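Local coordinates for Blr6230 protein (Bradyrhizobium diazoefficiens USDA 110, PDB 5NGG) that is a zinc-dependent subclass B3 metallo-beta-lactamase, an enzyme class that hydrolyses the beta-lactam ring of antibiotics, at residues A[169-181]-A[216-229]. Residues are numbered along the deposited sequence; the frame is centred on the assembly and turned at random.
Sequences LTAHATPGHSPGC and YAGIVDDYRATFAK. With ZN (zinc ion), chain E; ZN (zinc ion), chain D.
The loop that brings His177 to one of the two active-site zincs is backed by helix 219-232, with Gly176 against Tyr223 where the two backbones come nearest. Gly176 CA sits 3.8 Å from the centroid of the Tyr223 ring, almost straight over its face; having no side chain, Gly176 can lay its backbone on that ring, and its phi of 140° suits glycine. Thr204 is the polar partner of His177 and holds Tyr223 OH through its carbonyl. One turn along the helix, Thr226 OG1 donates to Pro175 O (2.7 Å), on a lone pair, and a water donates to this hydroxyl and Ala173 O. In the metallo-beta-lactamase fold, His177 NE2 binds zinc at 2.1 Å with His101 and His103. Tyr216 lies between Pro179, whose CB is 3.8 Å from the ring centroid, and Ile219; its OH donates to the anti lone pair of Asp222 OD2 (2.6 Å), which also meets Arg126. A separate zinc, apart from the active-site pair, joins His172 ND1 (2.0 Å), Lys229 NZ (2.1 Å) and Glu158; Glu185 holds His172 NE2. Lys229 bends at chi4 (64°), presenting an amine that binds through its lone pair, so presumably uncharged.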
# COMPACT_ATOMS: atom_id res chain seq x y z
N LEU A 169 -5.94 -11.61 7.95
CA LEU A 169 -5.20 -11.30 6.74
C LEU A 169 -3.94 -12.15 6.70
O LEU A 169 -3.34 -12.45 7.76
CB LEU A 169 -4.82 -9.82 6.64
CG LEU A 169 -6.01 -8.85 6.58
CD1 LEU A 169 -6.35 -8.28 7.96
CD2 LEU A 169 -5.76 -7.74 5.59
N THR A 170 -3.52 -12.53 5.49
CA THR A 170 -2.31 -13.30 5.27
C THR A 170 -1.28 -12.42 4.55
O THR A 170 -1.58 -11.79 3.53
CB THR A 170 -2.60 -14.55 4.43
OG1 THR A 170 -3.56 -15.35 5.13
CG2 THR A 170 -1.34 -15.39 4.20
N ALA A 171 -0.06 -12.37 5.10
CA ALA A 171 1.05 -11.64 4.51
C ALA A 171 1.65 -12.41 3.35
O ALA A 171 1.95 -13.61 3.48
CB ALA A 171 2.12 -11.38 5.56
N HIS A 172 1.93 -11.70 2.26
CA HIS A 172 2.74 -12.22 1.17
C HIS A 172 3.94 -11.33 0.93
O HIS A 172 3.79 -10.12 0.79
CB HIS A 172 1.93 -12.31 -0.12
CG HIS A 172 0.81 -13.27 -0.06
ND1 HIS A 172 0.96 -14.61 -0.36
CD2 HIS A 172 -0.48 -13.10 0.29
CE1 HIS A 172 -0.20 -15.22 -0.21
NE2 HIS A 172 -1.09 -14.32 0.18
N ALA A 173 5.13 -11.92 0.86
CA ALA A 173 6.34 -11.15 0.61
C ALA A 173 6.43 -10.85 -0.87
O ALA A 173 6.58 -11.76 -1.69
CB ALA A 173 7.56 -11.91 1.10
N THR A 174 6.31 -9.57 -1.21
CA THR A 174 6.33 -9.11 -2.59
C THR A 174 7.33 -7.94 -2.70
O THR A 174 6.96 -6.83 -3.09
CB THR A 174 4.92 -8.70 -3.07
OG1 THR A 174 4.32 -7.84 -2.09
CG2 THR A 174 4.02 -9.89 -3.24
N PRO A 175 8.62 -8.21 -2.40
CA PRO A 175 9.63 -7.16 -2.40
C PRO A 175 9.95 -6.61 -3.78
O PRO A 175 9.59 -7.19 -4.81
CB PRO A 175 10.86 -7.86 -1.81
CG PRO A 175 10.70 -9.28 -2.24
CD PRO A 175 9.22 -9.52 -2.05
N GLY A 176 10.64 -5.48 -3.79
CA GLY A 176 11.11 -4.80 -5.00
C GLY A 176 10.93 -3.32 -4.81
O GLY A 176 11.90 -2.57 -4.64
N HIS A 177 9.67 -2.87 -4.77
CA HIS A 177 9.42 -1.46 -4.58
C HIS A 177 10.00 -0.99 -3.21
O HIS A 177 10.45 0.15 -3.08
CB HIS A 177 7.91 -1.18 -4.72
CG HIS A 177 7.55 0.25 -4.56
ND1 HIS A 177 7.61 1.18 -5.57
CD2 HIS A 177 7.16 0.93 -3.46
CE1 HIS A 177 7.23 2.36 -5.10
NE2 HIS A 177 6.97 2.24 -3.82
N SER A 178 9.94 -1.87 -2.20
CA SER A 178 10.73 -1.72 -0.98
C SER A 178 11.20 -3.11 -0.59
O SER A 178 10.63 -4.11 -1.05
CB SER A 178 9.90 -1.09 0.15
OG SER A 178 8.98 -2.03 0.70
N PRO A 179 12.21 -3.21 0.28
CA PRO A 179 12.71 -4.54 0.61
C PRO A 179 11.72 -5.42 1.38
O PRO A 179 11.76 -6.65 1.26
CB PRO A 179 14.00 -4.26 1.41
CG PRO A 179 13.84 -2.88 1.90
CD PRO A 179 13.07 -2.15 0.84
N GLY A 180 10.86 -4.78 2.17
CA GLY A 180 9.87 -5.47 3.00
C GLY A 180 8.44 -5.32 2.52
O GLY A 180 7.52 -5.60 3.29
N CYS A 181 8.25 -4.94 1.25
CA CYS A 181 6.93 -4.73 0.65
C CYS A 181 6.08 -6.00 0.85
O CYS A 181 6.52 -7.11 0.45
CB CYS A 181 7.17 -4.44 -0.84
SG CYS A 181 6.01 -3.40 -1.76
N TYR A 216 18.72 -1.05 -2.77
CA TYR A 216 19.13 -2.07 -1.81
C TYR A 216 19.62 -3.29 -2.60
O TYR A 216 19.29 -3.44 -3.79
CB TYR A 216 18.01 -2.40 -0.82
CG TYR A 216 16.83 -3.16 -1.38
CD1 TYR A 216 16.84 -4.55 -1.43
CD2 TYR A 216 15.70 -2.49 -1.85
CE1 TYR A 216 15.78 -5.26 -1.94
CE2 TYR A 216 14.62 -3.21 -2.37
CZ TYR A 216 14.67 -4.60 -2.40
OH TYR A 216 13.61 -5.32 -2.87
N ALA A 217 20.39 -4.15 -1.94
CA ALA A 217 20.98 -5.31 -2.59
C ALA A 217 19.92 -6.34 -2.95
O ALA A 217 19.15 -6.77 -2.10
CB ALA A 217 22.04 -5.94 -1.69
N GLY A 218 19.93 -6.76 -4.22
CA GLY A 218 19.00 -7.76 -4.73
C GLY A 218 17.68 -7.21 -5.24
O GLY A 218 16.77 -7.99 -5.55
N ILE A 219 17.60 -5.88 -5.38
CA ILE A 219 16.35 -5.24 -5.78
C ILE A 219 15.80 -5.74 -7.12
O ILE A 219 14.60 -5.97 -7.25
CB ILE A 219 16.48 -3.70 -5.73
CG1 ILE A 219 15.13 -3.03 -5.97
CG2 ILE A 219 17.51 -3.16 -6.72
CD1 ILE A 219 15.15 -1.54 -5.65
N VAL A 220 16.67 -5.90 -8.13
CA VAL A 220 16.18 -6.35 -9.42
C VAL A 220 15.51 -7.74 -9.32
O VAL A 220 14.44 -7.98 -9.85
CB VAL A 220 17.30 -6.29 -10.49
CG1 VAL A 220 16.88 -7.01 -11.77
CG2 VAL A 220 17.69 -4.84 -10.78
N ASP A 221 16.21 -8.69 -8.68
CA ASP A 221 15.69 -10.03 -8.48
C ASP A 221 14.35 -10.01 -7.75
O ASP A 221 13.44 -10.76 -8.12
CB ASP A 221 16.71 -10.91 -7.75
CG ASP A 221 17.88 -11.33 -8.63
OD1 ASP A 221 17.65 -11.70 -9.79
OD2 ASP A 221 19.01 -11.31 -8.13
N ASP A 222 14.24 -9.16 -6.72
CA ASP A 222 13.00 -9.03 -5.97
C ASP A 222 11.83 -8.61 -6.89
O ASP A 222 10.75 -9.23 -6.86
CB ASP A 222 13.18 -8.08 -4.79
CG ASP A 222 13.93 -8.68 -3.61
OD1 ASP A 222 14.17 -9.92 -3.54
OD2 ASP A 222 14.22 -7.89 -2.68
N TYR A 223 12.00 -7.56 -7.68
CA TYR A 223 10.94 -7.11 -8.59
C TYR A 223 10.45 -8.22 -9.51
O TYR A 223 9.28 -8.45 -9.69
CB TYR A 223 11.40 -5.95 -9.45
CG TYR A 223 11.22 -4.55 -8.87
CD1 TYR A 223 9.97 -3.91 -8.90
CD2 TYR A 223 12.30 -3.83 -8.38
CE1 TYR A 223 9.82 -2.62 -8.43
CE2 TYR A 223 12.16 -2.53 -7.92
CZ TYR A 223 10.92 -1.93 -7.94
OH TYR A 223 10.84 -0.62 -7.52
N ARG A 224 11.39 -8.92 -10.14
CA ARG A 224 10.99 -9.97 -11.11
C ARG A 224 10.35 -11.18 -10.42
O ARG A 224 9.41 -11.78 -10.96
CB ARG A 224 12.15 -10.34 -12.04
CG ARG A 224 12.50 -9.26 -13.07
CD ARG A 224 13.86 -9.53 -13.67
NE ARG A 224 14.24 -8.70 -14.81
CZ ARG A 224 13.41 -8.10 -15.67
NH1 ARG A 224 12.10 -8.21 -15.56
NH2 ARG A 224 13.93 -7.38 -16.66
N ALA A 225 10.78 -11.51 -9.20
CA ALA A 225 10.08 -12.55 -8.41
C ALA A 225 8.65 -12.09 -8.10
O ALA A 225 7.69 -12.86 -8.22
CB ALA A 225 10.83 -12.86 -7.12
N THR A 226 8.49 -10.81 -7.77
CA THR A 226 7.18 -10.27 -7.44
C THR A 226 6.21 -10.22 -8.63
O THR A 226 5.03 -10.57 -8.48
CB THR A 226 7.37 -8.91 -6.77
OG1 THR A 226 7.89 -9.16 -5.46
CG2 THR A 226 6.06 -8.12 -6.68
N PHE A 227 6.69 -9.82 -9.81
CA PHE A 227 5.78 -9.80 -10.97
C PHE A 227 5.25 -11.20 -11.27
O PHE A 227 4.07 -11.41 -11.54
CB PHE A 227 6.46 -9.26 -12.23
CG PHE A 227 7.08 -7.90 -12.08
CD1 PHE A 227 6.47 -6.89 -11.35
CD2 PHE A 227 8.29 -7.62 -12.71
CE1 PHE A 227 7.08 -5.64 -11.24
CE2 PHE A 227 8.90 -6.39 -12.61
CZ PHE A 227 8.29 -5.39 -11.88
N ALA A 228 6.14 -12.19 -11.25
CA ALA A 228 5.74 -13.59 -11.49
C ALA A 228 4.78 -14.10 -10.42
O ALA A 228 3.77 -14.74 -10.74
CB ALA A 228 6.96 -14.48 -11.54
N LYS A 229 5.09 -13.82 -9.17
CA LYS A 229 4.24 -14.23 -8.04
C LYS A 229 2.84 -13.64 -8.20
O LYS A 229 1.84 -14.36 -8.07
CB LYS A 229 4.87 -13.79 -6.72
CG LYS A 229 4.07 -14.09 -5.46
CD LYS A 229 4.85 -13.66 -4.23
CE LYS A 229 4.06 -13.79 -2.95
NZ LYS A 229 3.72 -15.18 -2.66
ZN ZN E . 2.54 -15.70 -1.03
ZN ZN D . 6.45 3.61 -2.36
O HOH W 1 8.18 -11.86 -4.45
O HOH W 2 5.54 5.20 -2.59